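Local coordinates for protein lytic Polysaccharide Monooxygenase (Phytophthora infestans, PDB 6Z5Y) that probably uses a bound copper ion to cleave pectin oxidatively, as a secreted monooxygenase of a plant-infecting oomycete, at residues 57-62 with 148-153; 102-107 with 143-148. One frame throughout, in Å; residues are numbered along the deposited sequence. Where two conformers were deposited one is given.

Contact 1: residues 57-62 with 148-153; sequences RSLMDG and YWLALQ
Y148 lies with one ring face under the short helix 56-60, which packs against strand 143-155 in the five-stranded antiparallel sheet of this copper monooxygenase domain. CA of R57 sits almost on the ring normal, 3.8 Å from the centroid, in a CH-pi contact, and CB and CG continue over the same face toward the phenol end. Y148 OH, beyond the rim, donates to D61 OD1 on the syn side of the carboxylate at 2.7 Å. D61, just past the helix end, has its other oxygen engaged too: OD2 receives R57 NE at 3.0 Å in a salt bridge lying close to the guanidinium plane. R57 NH1 reaches on to the backbone O of D105, a hydrogen bond outside the two segments. At another part of the rim M60 SD lies in the ring plane, 3.9 Å from Y148 CD2, a Met-aromatic contact made at the edge.

W149 turns its side chain to the other side of the strand, toward the copper site, where its indole comes within about 5 Å of the metal and stacks on the ligand Y164. Its part in the contact with the helix is its carbonyl: M60 CE rests 3.6 Å from W149 O. L150 returns to the helix side, where F44 of helix 36-47 and W161 of strand 158-170 also touch it. The M60 chain, extended beyond CG (chi2 -167°, chi3 -179°), carries its methyl past the tyrosine as far as this leucine. L150 splits its two methyls, CD1 meeting M60 CE and CD2 meeting L59 CD2 at 4.0 Å.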
loop_
_atom_site.group_PDB
_atom_site.type_symbol
_atom_site.label_atom_id
_atom_site.label_comp_id
_atom_site.label_asym_id
_atom_site.label_seq_id
_atom_site.Cartn_x
_atom_site.Cartn_y
_atom_site.Cartn_z
ATOM N N ARG A 57 7.845 -1.610 1.130
ATOM C CA ARG A 57 8.593 -0.438 0.680
ATOM C C ARG A 57 9.975 -0.856 0.196
ATOM O O ARG A 57 10.442 -0.347 -0.848
ATOM C CB ARG A 57 8.712 0.590 1.809
ATOM C CG ARG A 57 9.482 1.817 1.371
ATOM C CD ARG A 57 9.409 2.913 2.418
ATOM N NE ARG A 57 10.000 4.130 1.862
ATOM C CZ ARG A 57 9.990 5.305 2.493
ATOM N NH1 ARG A 57 9.518 5.379 3.719
ATOM N NH2 ARG A 57 10.398 6.403 1.885
ATOM N N SER A 58 10.639 -1.740 0.913
ATOM C CA SER A 58 12.000 -2.222 0.579
ATOM C C SER A 58 11.960 -3.011 -0.732
ATOM O O SER A 58 12.926 -3.040 -1.468
ATOM C CB SER A 58 12.568 -3.070 1.694
ATOM O OG SER A 58 12.763 -2.282 2.870
ATOM N N LEU A 59 10.882 -3.753 -0.939
ATOM C CA LEU A 59 10.703 -4.536 -2.175
ATOM C C LEU A 59 10.563 -3.620 -3.388
ATOM O O LEU A 59 11.134 -3.899 -4.454
ATOM C CB LEU A 59 9.485 -5.444 -2.033
ATOM C CG LEU A 59 9.076 -6.269 -3.251
ATOM C CD1 LEU A 59 10.149 -7.287 -3.577
ATOM C CD2 LEU A 59 7.740 -6.924 -2.970
ATOM N N MET A 60 9.783 -2.570 -3.228
ATOM C CA MET A 60 9.410 -1.725 -4.387
ATOM C C MET A 60 10.403 -0.582 -4.642
ATOM O O MET A 60 10.675 -0.293 -5.821
ATOM C CB MET A 60 8.005 -1.153 -4.207
ATOM C CG MET A 60 6.934 -2.218 -4.180
ATOM S SD MET A 60 5.322 -1.477 -4.346
ATOM C CE MET A 60 4.286 -2.933 -4.250
ATOM N N ASP A 61 10.854 0.116 -3.608
ATOM C CA ASP A 61 11.618 1.347 -3.819
ATOM C C ASP A 61 12.892 1.037 -4.606
ATOM O O ASP A 61 13.669 0.158 -4.255
ATOM C CB ASP A 61 12.004 1.980 -2.498
ATOM C CG ASP A 61 10.960 2.845 -1.831
ATOM O OD1 ASP A 61 9.836 2.990 -2.380
ATOM O OD2 ASP A 61 11.314 3.433 -0.774
ATOM N N GLY A 62 13.116 1.794 -5.663
ATOM C CA GLY A 62 14.320 1.637 -6.477
ATOM C C GLY A 62 14.322 0.408 -7.362
ATOM O O GLY A 62 15.353 0.132 -8.005
ATOM N N TYR A 148 2.036 1.512 0.453
ATOM C CA TYR A 148 2.475 0.434 -0.444
ATOM C C TYR A 148 1.559 -0.751 -0.224
ATOM O O TYR A 148 1.352 -1.151 0.935
ATOM C CB TYR A 148 3.900 0.024 -0.134
ATOM C CG TYR A 148 4.944 1.098 -0.284
ATOM C CD1 TYR A 148 5.209 2.008 0.714
ATOM C CD2 TYR A 148 5.695 1.183 -1.456
ATOM C CE1 TYR A 148 6.191 2.996 0.530
ATOM C CE2 TYR A 148 6.667 2.144 -1.652
ATOM C CZ TYR A 148 6.912 3.057 -0.655
ATOM O OH TYR A 148 7.891 4.023 -0.786
ATOM N N TRP A 149 1.140 -1.353 -1.310
ATOM C CA TRP A 149 0.285 -2.550 -1.240
ATOM C C TRP A 149 0.717 -3.472 -2.380
ATOM O O TRP A 149 0.728 -3.058 -3.549
ATOM C CB TRP A 149 -1.187 -2.167 -1.368
ATOM C CG TRP A 149 -2.193 -3.274 -1.377
ATOM C CD1 TRP A 149 -2.114 -4.490 -0.774
ATOM C CD2 TRP A 149 -3.490 -3.193 -1.983
ATOM N NE1 TRP A 149 -3.265 -5.193 -1.001
ATOM C CE2 TRP A 149 -4.145 -4.406 -1.707
ATOM C CE3 TRP A 149 -4.163 -2.199 -2.699
ATOM C CZ2 TRP A 149 -5.450 -4.656 -2.157
ATOM C CZ3 TRP A 149 -5.432 -2.453 -3.151
ATOM C CH2 TRP A 149 -6.072 -3.657 -2.888
ATOM N N LEU A 150 1.106 -4.683 -2.019
ATOM C CA LEU A 150 1.383 -5.736 -3.008
ATOM C C LEU A 150 0.196 -6.671 -3.022
ATOM O O LEU A 150 0.033 -7.514 -2.123
ATOM C CB LEU A 150 2.650 -6.464 -2.614
ATOM C CG LEU A 150 3.130 -7.466 -3.656
ATOM C CD1 LEU A 150 3.691 -6.748 -4.850
ATOM C CD2 LEU A 150 4.086 -8.468 -3.091
ATOM N N ALA A 151 -0.678 -6.453 -4.009
ATOM C CA ALA A 151 -1.878 -7.277 -4.146
ATOM C C ALA A 151 -1.510 -8.526 -4.920
ATOM O O ALA A 151 -0.742 -8.502 -5.892
ATOM C CB ALA A 151 -2.952 -6.503 -4.846
ATOM N N LEU A 152 -2.023 -9.637 -4.446
ATOM C CA LEU A 152 -1.828 -10.978 -5.030
ATOM C C LEU A 152 -3.171 -11.376 -5.638
ATOM O O LEU A 152 -4.188 -11.382 -4.920
ATOM C CB LEU A 152 -1.403 -11.947 -3.928
ATOM C CG LEU A 152 -0.237 -11.493 -3.058
ATOM C CD1 LEU A 152 -0.072 -12.465 -1.900
ATOM C CD2 LEU A 152 1.052 -11.397 -3.872
ATOM N N GLN A 153 -3.213 -11.675 -6.928
ATOM C CA GLN A 153 -4.528 -11.991 -7.555
ATOM C C GLN A 153 -4.281 -13.036 -8.630
ATOM O O GLN A 153 -3.165 -13.175 -9.148
ATOM C CB GLN A 153 -5.277 -10.757 -8.103
ATOM C CG GLN A 153 -6.655 -11.051 -8.722
ATOM C CD GLN A 153 -7.391 -9.821 -9.223
ATOM O OE1 GLN A 153 -6.781 -8.815 -9.611
ATOM N NE2 GLN A 153 -8.714 -9.908 -9.251
#

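Contact 2: residues 102-107 with 143-148; sequences IWLDDK and CMLRFY
W103 and R146 form a hydrogen-bonded pair of two antiparallel strands, 100-104 and 143-155, and their side chains leave the same face of the sheet. The pair is joined by W103 N to R146 O and by R146 N to W103 O, each 2.8 Å. The W103 indole also leans along the face toward Y148: its CD1 is 4.0 Å from Y148 CD1, with the five-membered ring at 80° to the phenol in an oblique pairing, while its NE1 is held by E101.

On the other face I102, L104, L145 and F147 make the apolar layer. I102 divides its branches, CG2 against L145 CG at 3.8 Å and CG1 at the edge of the F147 ring. L104 CD2 packs on L145 CB and, more loosely, on SG of C143, whose disulfide to C138 ties this end of the strand to the neighbouring loop.

Where strand 100-104 ends, L104 to K107 make a type II' beta turn into strand 107-112. D105 in that turn extends the pairing with a side chain: its N bonds to M144 O, and M144 N returns a nearly straight bond (172°) to D105 OD1, approaching from above the carboxylate plane. CG of D105 lies beside its own N (chi1 -60°), which brings the carboxylate over the backbone of 143-144.

The R146 guanidinium lies with one face over M144 CG, 3.4 Å away, and two waters at its edge. NH1 donates to both; water 1 donates to D105 O and M144 O, water 2 to D105 OD1. At 4.5 Å, D105 OD1 and R146 NH1 are too far apart for a salt bridge; water 2 relays a hydrogen bond between them, and the opposite charges probably still attract across the gap.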
loop_
_atom_site.group_PDB
_atom_site.type_symbol
_atom_site.label_atom_id
_atom_site.label_comp_id
_atom_site.label_asym_id
_atom_site.label_seq_id
_atom_site.Cartn_x
_atom_site.Cartn_y
_atom_site.Cartn_z
ATOM N N ILE A 102 1.919 1.572 5.683
ATOM C CA ILE A 102 1.905 3.054 5.641
ATOM C C ILE A 102 3.144 3.542 6.364
ATOM O O ILE A 102 3.424 3.104 7.510
ATOM C CB ILE A 102 0.642 3.620 6.283
ATOM C CG1 ILE A 102 -0.613 3.135 5.576
ATOM C CG2 ILE A 102 0.686 5.150 6.293
ATOM C CD1 ILE A 102 -1.918 3.462 6.271
ATOM N N TRP A 103 3.840 4.471 5.731
ATOM C CA TRP A 103 5.011 5.161 6.283
ATOM C C TRP A 103 4.732 6.645 6.370
ATOM O O TRP A 103 4.038 7.202 5.513
ATOM C CB TRP A 103 6.205 4.943 5.362
ATOM C CG TRP A 103 6.686 3.537 5.245
ATOM C CD1 TRP A 103 6.078 2.502 4.594
ATOM C CD2 TRP A 103 7.909 3.030 5.749
ATOM N NE1 TRP A 103 6.846 1.374 4.676
ATOM C CE2 TRP A 103 7.981 1.670 5.380
ATOM C CE3 TRP A 103 8.986 3.597 6.454
ATOM C CZ2 TRP A 103 9.089 0.878 5.653
ATOM C CZ3 TRP A 103 10.085 2.808 6.728
ATOM C CH2 TRP A 103 10.116 1.464 6.340
ATOM N N LEU A 104 5.301 7.288 7.367
ATOM C CA LEU A 104 5.350 8.759 7.467
ATOM C C LEU A 104 6.823 9.121 7.428
ATOM O O LEU A 104 7.582 8.773 8.365
ATOM C CB LEU A 104 4.678 9.254 8.755
ATOM C CG LEU A 104 3.231 8.844 8.913
ATOM C CD1 LEU A 104 2.687 9.344 10.226
ATOM C CD2 LEU A 104 2.360 9.328 7.768
ATOM N N ASP A 105 7.272 9.676 6.325
ATOM C CA ASP A 105 8.712 9.742 6.023
ATOM C C ASP A 105 9.297 8.351 6.270
ATOM O O ASP A 105 8.783 7.362 5.699
ATOM C CB ASP A 105 9.378 10.931 6.717
ATOM C CG ASP A 105 8.760 12.261 6.289
ATOM O OD1 ASP A 105 8.436 12.370 5.105
ATOM O OD2 ASP A 105 8.687 13.166 7.152
ATOM N N ASP A 106 10.362 8.257 7.037
ATOM C CA ASP A 106 11.104 7.002 7.267
ATOM C C ASP A 106 10.605 6.222 8.500
ATOM O O ASP A 106 11.294 5.312 8.901
ATOM C CB ASP A 106 12.597 7.276 7.326
ATOM C CG ASP A 106 13.002 8.376 8.285
ATOM O OD1 ASP A 106 12.127 8.830 9.065
ATOM O OD2 ASP A 106 14.180 8.796 8.246
ATOM N N LYS A 107 9.411 6.526 8.968
ATOM C CA LYS A 107 8.797 5.777 10.083
ATOM C C LYS A 107 7.672 4.924 9.543
ATOM O O LYS A 107 6.680 5.456 9.006
ATOM C CB LYS A 107 8.263 6.757 11.109
ATOM C CG LYS A 107 7.684 6.112 12.354
ATOM C CD LYS A 107 7.136 7.144 13.311
ATOM C CE LYS A 107 6.491 6.607 14.557
ATOM N NZ LYS A 107 6.002 7.708 15.423
ATOM N N CYS A 143 5.077 15.832 6.728
ATOM C CA CYS A 143 5.652 14.508 6.408
ATOM C C CYS A 143 5.097 14.092 5.066
ATOM O O CYS A 143 4.038 14.550 4.665
ATOM C CB CYS A 143 5.350 13.427 7.442
ATOM S SG CYS A 143 3.583 13.231 7.686
ATOM N N MET A 144 5.774 13.184 4.423
ATOM C CA MET A 144 5.192 12.466 3.292
ATOM C C MET A 144 4.637 11.133 3.782
ATOM O O MET A 144 5.395 10.264 4.248
ATOM C CB MET A 144 6.254 12.200 2.228
ATOM C CG MET A 144 5.686 11.597 0.949
ATOM S SD MET A 144 4.493 12.644 0.113
ATOM C CE MET A 144 5.491 14.090 -0.144
ATOM N N LEU A 145 3.332 10.961 3.621
ATOM C CA LEU A 145 2.731 9.630 3.831
ATOM C C LEU A 145 2.976 8.805 2.578
ATOM O O LEU A 145 2.783 9.276 1.468
ATOM C CB LEU A 145 1.246 9.765 4.115
ATOM C CG LEU A 145 0.522 8.429 4.355
ATOM C CD1 LEU A 145 -0.704 8.630 5.247
ATOM C CD2 LEU A 145 0.073 7.769 3.053
ATOM N N ARG A 146 3.458 7.584 2.772
ATOM C CA ARG A 146 3.597 6.653 1.654
ATOM C C ARG A 146 2.861 5.377 1.977
ATOM O O ARG A 146 3.044 4.786 3.049
ATOM C CB ARG A 146 5.056 6.387 1.315
ATOM C CG ARG A 146 5.741 7.605 0.709
ATOM C CD ARG A 146 7.181 7.323 0.334
ATOM N NE ARG A 146 7.840 8.461 -0.312
ATOM C CZ ARG A 146 8.428 9.478 0.322
ATOM N NH1 ARG A 146 8.484 9.518 1.648
ATOM N NH2 ARG A 146 8.985 10.457 -0.373
ATOM N N PHE A 147 2.033 4.959 1.036
ATOM C CA PHE A 147 1.284 3.686 1.099
ATOM C C PHE A 147 1.856 2.754 0.065
ATOM O O PHE A 147 2.081 3.172 -1.093
ATOM C CB PHE A 147 -0.186 3.966 0.812
ATOM C CG PHE A 147 -1.068 2.754 0.712
ATOM C CD1 PHE A 147 -1.299 1.983 1.833
ATOM C CD2 PHE A 147 -1.602 2.346 -0.497
ATOM C CE1 PHE A 147 -2.152 0.880 1.742
ATOM C CE2 PHE A 147 -2.431 1.244 -0.590
ATOM C CZ PHE A 147 -2.703 0.512 0.532
ATOM N N TYR A 148 2.036 1.512 0.453
ATOM C CA TYR A 148 2.475 0.434 -0.444
ATOM C C TYR A 148 1.559 -0.751 -0.224
ATOM O O TYR A 148 1.352 -1.151 0.935
ATOM C CB TYR A 148 3.900 0.024 -0.134
ATOM C CG TYR A 148 4.944 1.098 -0.284
ATOM C CD1 TYR A 148 5.209 2.008 0.714
ATOM C CD2 TYR A 148 5.695 1.183 -1.456
ATOM C CE1 TYR A 148 6.191 2.996 0.530
ATOM C CE2 TYR A 148 6.667 2.144 -1.652
ATOM C CZ TYR A 148 6.912 3.057 -0.655
ATOM O OH TYR A 148 7.891 4.023 -0.786
HETATM O O HOH W 1 7.050 7.940 3.602
HETATM O O HOH W 2 10.101 11.355 3.244
#

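How the contacts relate
From the N terminus, the chain passes helix 56-60, forms strand 100-104 and its turn into strand 107-112, and reaches strand 143-155, where both contacts close. Contact 2 closes the shorter loop, 102-107 with 143-148, and is nested within the longer one that contact 1 closes. Y148 belongs to both, at the junction of the two halves of the strand. Contact 2 joins neighbouring strands within the sheet, and contact 1 packs the helix against it. The two also meet directly: R57 NH1 probably hydrogen-bonds to D105 O, and its guanidinium makes a cation-pi contact with W103, linking helix, turn and sheet.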